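Local coordinates for hypothetical sugar kinase (Cytophaga hutchinsonii, PDB 3R8E), which probably phosphorylates a sugar substrate, as a putative sugar kinase of the ROK family with a ribonuclease H-like fold, at residues A[180-192]-A[243-255]. Numbering follows the deposited sequence.
Sequences MLTTRGKSLENQV and DIGTIIGESLVNI
E250 OE1 is gripped from several sides: T183 OG1 donates a 2.7 Å hydrogen bond to its syn side, 26° out of the carboxylate plane; a water held by T183 N adds a second; and R184 NH1 closes a long salt bridge at 3.5 Å. With T183 OG1 set between its own backbone N and carbonyl carbon (chi1 55°), the hydroxyl faces helix 235-259, on which the type I turn T182-G185 packs. The R184 guanidinium lays one face over I247 CG1, receives E250 OE1 at its edge, and reaches D243 OD1 through NH2 at 3.5 Å. Replacing E250 by alanine is likely to leave the T183 hydroxyl without this acceptor and R184 with D243 as its remaining carboxylate here. Beyond these polar groups, V192 CG1 fits among I244, I247 and I248, while L188 CD1 covers S251 OG. A water joins that hydroxyl to L181 O and N254 ND2. Farther along, the selenium of M180 rests 3.7 Å from I255 CG1, next to the subunit interface, where N254 OD1 accepts from L181 N of the second subunit. I248 and I255 also touch strand 147-152 of the five-stranded sheet. The charged bonds thus lie at the more exposed edge, while a water and apolar packing join the buried part.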
HETATM    1  N   MSE A 180       7.388   5.218  -5.333  1.00 17.05           N
HETATM    2  CA  MSE A 180       7.144   5.661  -3.958  1.00 15.36           C
HETATM    3  C   MSE A 180       8.242   6.613  -3.507  1.00 20.43           C
HETATM    4  O   MSE A 180       9.387   6.492  -3.960  1.00 20.14           O
HETATM    5  CB  MSE A 180       7.082   4.465  -2.999  1.00 16.35           C
HETATM    6  CG  MSE A 180       5.843   3.627  -3.171  1.00 20.86           C
HETATM    7 SE   MSE A 180       6.004   2.050  -2.046  0.75 26.29          SE
HETATM    8  CE  MSE A 180       5.306   2.776  -0.446  1.00 23.31           C
ATOM      9  N   LEU A 181       7.904   7.561  -2.622  1.00 17.52           N
ATOM     10  CA  LEU A 181       8.882   8.496  -2.080  1.00 19.01           C
ATOM     11  C   LEU A 181       9.651   7.845  -0.940  1.00 24.96           C
ATOM     12  O   LEU A 181       9.055   7.147  -0.113  1.00 23.99           O
ATOM     13  CB  LEU A 181       8.205   9.793  -1.588  1.00 19.06           C
ATOM     14  CG  LEU A 181       7.341  10.558  -2.596  1.00 23.93           C
ATOM     15  CD1 LEU A 181       6.607  11.701  -1.913  1.00 24.33           C
ATOM     16  CD2 LEU A 181       8.181  11.091  -3.768  1.00 27.86           C
ATOM     17  N   THR A 182      10.970   8.085  -0.889  1.00 23.38           N
ATOM     18  CA  THR A 182      11.847   7.543   0.152  1.00 24.30           C
ATOM     19  C   THR A 182      12.064   8.583   1.264  1.00 32.31           C
ATOM     20  O   THR A 182      11.569   9.706   1.154  1.00 32.64           O
ATOM     21  CB  THR A 182      13.199   7.106  -0.455  1.00 28.81           C
ATOM     22  OG1 THR A 182      13.909   8.261  -0.903  1.00 27.16           O
ATOM     23  CG2 THR A 182      13.045   6.105  -1.589  1.00 26.73           C
ATOM     24  N   THR A 183      12.855   8.229   2.306  1.00 31.95           N
ATOM     25  CA  THR A 183      13.209   9.135   3.413  1.00 34.40           C
ATOM     26  C   THR A 183      14.199  10.213   2.937  1.00 43.44           C
ATOM     27  O   THR A 183      14.571  11.091   3.719  1.00 45.83           O
ATOM     28  CB  THR A 183      13.793   8.364   4.607  1.00 38.54           C
ATOM     29  OG1 THR A 183      14.905   7.591   4.161  1.00 38.52           O
ATOM     30  CG2 THR A 183      12.763   7.490   5.310  1.00 35.49           C
ATOM     31  N   ARG A 184      14.646  10.119   1.668  1.00 41.19           N
ATOM     32  CA  ARG A 184      15.551  11.067   1.016  1.00 43.03           C
ATOM     33  C   ARG A 184      14.752  12.057   0.138  1.00 47.69           C
ATOM     34  O   ARG A 184      15.308  13.055  -0.328  1.00 49.28           O
ATOM     35  CB  ARG A 184      16.602  10.316   0.175  1.00 44.13           C
ATOM     36  CG  ARG A 184      17.820   9.822   0.959  1.00 57.19           C
ATOM     37  CD  ARG A 184      17.641   8.435   1.562  1.00 64.10           C
ATOM     38  NE  ARG A 184      18.916   7.856   1.994  1.00 70.22           N
ATOM     39  CZ  ARG A 184      19.035   6.802   2.797  1.00 81.74           C
ATOM     40  NH1 ARG A 184      17.953   6.206   3.287  1.00 69.37           N
ATOM     41  NH2 ARG A 184      20.234   6.341   3.126  1.00 64.86           N
ATOM     42  N   GLY A 185      13.463  11.769  -0.068  1.00 42.68           N
ATOM     43  CA  GLY A 185      12.560  12.591  -0.868  1.00 42.34           C
ATOM     44  C   GLY A 185      12.441  12.173  -2.321  1.00 45.40           C
ATOM     45  O   GLY A 185      11.448  12.504  -2.978  1.00 45.54           O
ATOM     46  N   LYS A 186      13.467  11.467  -2.843  1.00 40.09           N
ATOM     47  CA  LYS A 186      13.519  10.963  -4.217  1.00 37.82           C
ATOM     48  C   LYS A 186      12.755   9.648  -4.302  1.00 35.64           C
ATOM     49  O   LYS A 186      12.503   9.029  -3.263  1.00 35.04           O
ATOM     50  CB  LYS A 186      14.978  10.777  -4.662  1.00 41.51           C
ATOM     51  N   SER A 187      12.371   9.216  -5.523  1.00 27.43           N
ATOM     52  CA  SER A 187      11.629   7.963  -5.682  1.00 24.02           C
ATOM     53  C   SER A 187      12.530   6.749  -5.425  1.00 24.85           C
ATOM     54  O   SER A 187      13.752   6.849  -5.553  1.00 24.75           O
ATOM     55  CB  SER A 187      10.993   7.869  -7.065  1.00 26.44           C
ATOM     56  OG  SER A 187      11.925   7.479  -8.060  1.00 32.27           O
ATOM     57  N   LEU A 188      11.919   5.603  -5.071  1.00 19.34           N
ATOM     58  CA  LEU A 188      12.651   4.365  -4.792  1.00 18.84           C
ATOM     59  C   LEU A 188      13.534   3.948  -5.978  1.00 23.13           C
ATOM     60  O   LEU A 188      14.731   3.708  -5.774  1.00 22.91           O
ATOM     61  CB  LEU A 188      11.678   3.241  -4.404  1.00 17.26           C
ATOM     62  CG  LEU A 188      12.244   1.824  -4.193  1.00 19.94           C
ATOM     63  CD1 LEU A 188      13.269   1.773  -3.033  1.00 19.73           C
ATOM     64  CD2 LEU A 188      11.121   0.843  -3.932  1.00 19.98           C
ATOM     65  N   GLU A 189      12.981   3.917  -7.209  1.00 20.87           N
ATOM     66  CA  GLU A 189      13.797   3.500  -8.355  1.00 21.85           C
ATOM     67  C   GLU A 189      14.863   4.540  -8.738  1.00 26.17           C
ATOM     68  O   GLU A 189      15.873   4.149  -9.319  1.00 26.72           O
ATOM     69  CB  GLU A 189      12.970   3.059  -9.571  1.00 23.07           C
ATOM     70  CG  GLU A 189      12.142   4.099 -10.296  1.00 31.70           C
ATOM     71  CD  GLU A 189      11.514   3.529 -11.558  1.00 49.76           C
ATOM     72  OE1 GLU A 189      11.076   2.355 -11.534  1.00 38.32           O
ATOM     73  OE2 GLU A 189      11.480   4.250 -12.580  1.00 42.32           O
ATOM     74  N   ASN A 190      14.708   5.823  -8.339  1.00 22.32           N
ATOM     75  CA  ASN A 190      15.750   6.814  -8.611  1.00 23.70           C
ATOM     76  C   ASN A 190      16.868   6.730  -7.551  1.00 28.78           C
ATOM     77  O   ASN A 190      17.886   7.417  -7.669  1.00 30.04           O
ATOM     78  CB  ASN A 190      15.169   8.223  -8.720  1.00 25.76           C
ATOM     79  CG  ASN A 190      14.417   8.454 -10.012  1.00 43.86           C
ATOM     80  OD1 ASN A 190      14.646   7.786 -11.032  1.00 33.93           O
ATOM     81  ND2 ASN A 190      13.507   9.417 -10.005  1.00 35.85           N
ATOM     82  N   GLN A 191      16.693   5.848  -6.540  1.00 24.88           N
ATOM     83  CA  GLN A 191      17.686   5.611  -5.492  1.00 25.04           C
ATOM     84  C   GLN A 191      18.364   4.247  -5.665  1.00 27.91           C
ATOM     85  O   GLN A 191      19.575   4.149  -5.466  1.00 28.74           O
ATOM     86  CB  GLN A 191      17.051   5.696  -4.091  1.00 25.93           C
ATOM     87  CG  GLN A 191      16.568   7.089  -3.683  1.00 42.73           C
ATOM     88  CD  GLN A 191      17.686   7.957  -3.172  1.00 61.41           C
ATOM     89  OE1 GLN A 191      18.127   7.835  -2.025  1.00 58.93           O
ATOM     90  NE2 GLN A 191      18.160   8.864  -4.010  1.00 52.62           N
ATOM     91  N   VAL A 192      17.593   3.194  -6.020  1.00 23.12           N
ATOM     92  CA  VAL A 192      18.145   1.835  -6.103  1.00 22.97           C
ATOM     93  C   VAL A 192      18.170   1.239  -7.530  1.00 25.64           C
ATOM     94  O   VAL A 192      18.727   0.153  -7.693  1.00 25.19           O
ATOM     95  CB  VAL A 192      17.469   0.842  -5.111  1.00 25.92           C
ATOM     96  CG1 VAL A 192      17.605   1.320  -3.667  1.00 26.19           C
ATOM     97  CG2 VAL A 192      16.011   0.584  -5.469  1.00 24.36           C
ATOM     98  N   ASP A 243      23.891   0.315   2.181  1.00 30.32           N
ATOM     99  CA  ASP A 243      23.072   1.521   2.054  1.00 30.12           C
ATOM    100  C   ASP A 243      21.847   1.242   1.169  1.00 31.44           C
ATOM    101  O   ASP A 243      20.738   1.644   1.530  1.00 30.11           O
ATOM    102  CB  ASP A 243      23.886   2.704   1.510  1.00 34.10           C
ATOM    103  CG  ASP A 243      23.203   4.036   1.749  1.00 50.21           C
ATOM    104  OD1 ASP A 243      23.198   4.503   2.910  1.00 53.03           O
ATOM    105  OD2 ASP A 243      22.654   4.603   0.780  1.00 56.57           O
ATOM    106  N   ILE A 244      22.046   0.511   0.041  1.00 26.66           N
ATOM    107  CA  ILE A 244      20.975   0.096  -0.884  1.00 24.35           C
ATOM    108  C   ILE A 244      19.947  -0.745  -0.099  1.00 25.51           C
ATOM    109  O   ILE A 244      18.740  -0.502  -0.218  1.00 23.62           O
ATOM    110  CB  ILE A 244      21.570  -0.663  -2.120  1.00 27.32           C
ATOM    111  CG1 ILE A 244      22.386   0.281  -3.060  1.00 28.71           C
ATOM    112  CG2 ILE A 244      20.514  -1.469  -2.901  1.00 26.47           C
ATOM    113  CD1 ILE A 244      21.595   1.435  -3.805  1.00 33.57           C
ATOM    114  N   GLY A 245      20.443  -1.663   0.735  1.00 21.89           N
ATOM    115  CA  GLY A 245      19.619  -2.522   1.584  1.00 21.04           C
ATOM    116  C   GLY A 245      18.712  -1.745   2.517  1.00 24.49           C
ATOM    117  O   GLY A 245      17.506  -2.004   2.559  1.00 21.90           O
ATOM    118  N   THR A 246      19.277  -0.743   3.228  1.00 22.59           N
ATOM    119  CA  THR A 246      18.523   0.132   4.135  1.00 22.34           C
ATOM    120  C   THR A 246      17.391   0.837   3.372  1.00 24.04           C
ATOM    121  O   THR A 246      16.257   0.849   3.859  1.00 22.62           O
ATOM    122  CB  THR A 246      19.454   1.150   4.813  1.00 29.88           C
ATOM    123  OG1 THR A 246      20.467   0.450   5.531  1.00 27.53           O
ATOM    124  CG2 THR A 246      18.707   2.093   5.764  1.00 28.70           C
ATOM    125  N   ILE A 247      17.693   1.395   2.173  1.00 20.28           N
ATOM    126  CA  ILE A 247      16.705   2.098   1.343  1.00 19.43           C
ATOM    127  C   ILE A 247      15.567   1.140   0.942  1.00 20.58           C
ATOM    128  O   ILE A 247      14.403   1.501   1.117  1.00 19.31           O
ATOM    129  CB  ILE A 247      17.348   2.785   0.100  1.00 23.40           C
ATOM    130  CG1 ILE A 247      18.393   3.847   0.527  1.00 25.51           C
ATOM    131  CG2 ILE A 247      16.269   3.412  -0.815  1.00 23.66           C
ATOM    132  CD1 ILE A 247      19.413   4.228  -0.562  1.00 34.71           C
ATOM    133  N   ILE A 248      15.891  -0.079   0.443  1.00 17.40           N
ATOM    134  CA  ILE A 248      14.860  -1.052   0.030  1.00 16.71           C
ATOM    135  C   ILE A 248      13.998  -1.440   1.249  1.00 19.41           C
ATOM    136  O   ILE A 248      12.766  -1.462   1.144  1.00 18.23           O
ATOM    137  CB  ILE A 248      15.458  -2.305  -0.679  1.00 19.74           C
ATOM    138  CG1 ILE A 248      16.256  -1.904  -1.949  1.00 20.82           C
ATOM    139  CG2 ILE A 248      14.355  -3.316  -1.048  1.00 20.21           C
ATOM    140  CD1 ILE A 248      17.185  -3.029  -2.489  1.00 24.52           C
ATOM    141  N   GLY A 249      14.653  -1.701   2.382  1.00 17.82           N
ATOM    142  CA  GLY A 249      13.979  -2.055   3.630  1.00 17.22           C
ATOM    143  C   GLY A 249      13.013  -0.986   4.109  1.00 19.94           C
ATOM    144  O   GLY A 249      11.889  -1.306   4.510  1.00 18.12           O
ATOM    145  N   GLU A 250      13.420   0.301   4.014  1.00 17.44           N
ATOM    146  CA  GLU A 250      12.577   1.429   4.412  1.00 17.33           C
ATOM    147  C   GLU A 250      11.314   1.524   3.547  1.00 19.62           C
ATOM    148  O   GLU A 250      10.245   1.805   4.088  1.00 19.19           O
ATOM    149  CB  GLU A 250      13.351   2.739   4.371  1.00 19.65           C
ATOM    150  CG  GLU A 250      14.257   2.928   5.574  1.00 27.06           C
ATOM    151  CD  GLU A 250      15.056   4.214   5.582  1.00 37.42           C
ATOM    152  OE1 GLU A 250      15.003   4.971   4.585  1.00 31.40           O
ATOM    153  OE2 GLU A 250      15.742   4.463   6.597  1.00 30.33           O
ATOM    154  N   SER A 251      11.415   1.240   2.226  1.00 15.98           N
ATOM    155  CA  SER A 251      10.227   1.240   1.360  1.00 14.69           C
ATOM    156  C   SER A 251       9.357   0.006   1.634  1.00 16.60           C
ATOM    157  O   SER A 251       8.127   0.111   1.617  1.00 14.15           O
ATOM    158  CB  SER A 251      10.612   1.321  -0.111  1.00 18.27           C
ATOM    159  OG  SER A 251      10.848   2.676  -0.460  1.00 23.29           O
ATOM    160  N   LEU A 252       9.986  -1.149   1.938  1.00 14.01           N
ATOM    161  CA  LEU A 252       9.239  -2.367   2.275  1.00 13.44           C
ATOM    162  C   LEU A 252       8.457  -2.175   3.581  1.00 17.19           C
ATOM    163  O   LEU A 252       7.351  -2.692   3.683  1.00 15.82           O
ATOM    164  CB  LEU A 252      10.145  -3.612   2.342  1.00 13.55           C
ATOM    165  CG  LEU A 252      10.490  -4.229   0.975  1.00 16.94           C
ATOM    166  CD1 LEU A 252      11.699  -5.150   1.072  1.00 16.72           C
ATOM    167  CD2 LEU A 252       9.287  -4.965   0.365  1.00 19.17           C
ATOM    168  N   VAL A 253       8.986  -1.371   4.539  1.00 14.69           N
ATOM    169  CA  VAL A 253       8.263  -1.041   5.784  1.00 14.51           C
ATOM    170  C   VAL A 253       6.911  -0.411   5.411  1.00 16.93           C
ATOM    171  O   VAL A 253       5.868  -0.819   5.931  1.00 15.73           O
ATOM    172  CB  VAL A 253       9.099  -0.111   6.707  1.00 18.50           C
ATOM    173  CG1 VAL A 253       8.221   0.591   7.754  1.00 17.90           C
ATOM    174  CG2 VAL A 253      10.230  -0.889   7.380  1.00 18.73           C
ATOM    175  N   ASN A 254       6.933   0.548   4.467  1.00 14.33           N
ATOM    176  CA  ASN A 254       5.717   1.226   4.017  1.00 12.92           C
ATOM    177  C   ASN A 254       4.760   0.291   3.279  1.00 16.04           C
ATOM    178  O   ASN A 254       3.554   0.383   3.507  1.00 14.83           O
ATOM    179  CB  ASN A 254       6.056   2.434   3.145  1.00 14.36           C
ATOM    180  CG  ASN A 254       6.609   3.589   3.930  1.00 26.81           C
ATOM    181  OD1 ASN A 254       6.530   3.618   5.157  1.00 21.49           O
ATOM    182  ND2 ASN A 254       7.183   4.565   3.240  1.00 22.17           N
ATOM    183  N   ILE A 255       5.278  -0.595   2.405  1.00 12.91           N
ATOM    184  CA  ILE A 255       4.455  -1.556   1.653  1.00 11.61           C
ATOM    185  C   ILE A 255       3.783  -2.514   2.638  1.00 14.67           C
ATOM    186  O   ILE A 255       2.583  -2.756   2.543  1.00 14.01           O
ATOM    187  CB  ILE A 255       5.291  -2.318   0.586  1.00 14.79           C
ATOM    188  CG1 ILE A 255       5.828  -1.348  -0.480  1.00 15.07           C
ATOM    189  CG2 ILE A 255       4.481  -3.448  -0.069  1.00 15.40           C
ATOM    190  CD1 ILE A 255       7.067  -1.851  -1.233  1.00 17.22           C
TER
HETATM  191  O   HOH W   1       8.884   4.522   0.551  1.00 21.33           O
HETATM  192  O   HOH W   2      12.982   5.488   2.588  1.00 30.63           O
HETATM  193  O   HOH W   3      18.141   5.701   6.108  1.00 44.29           O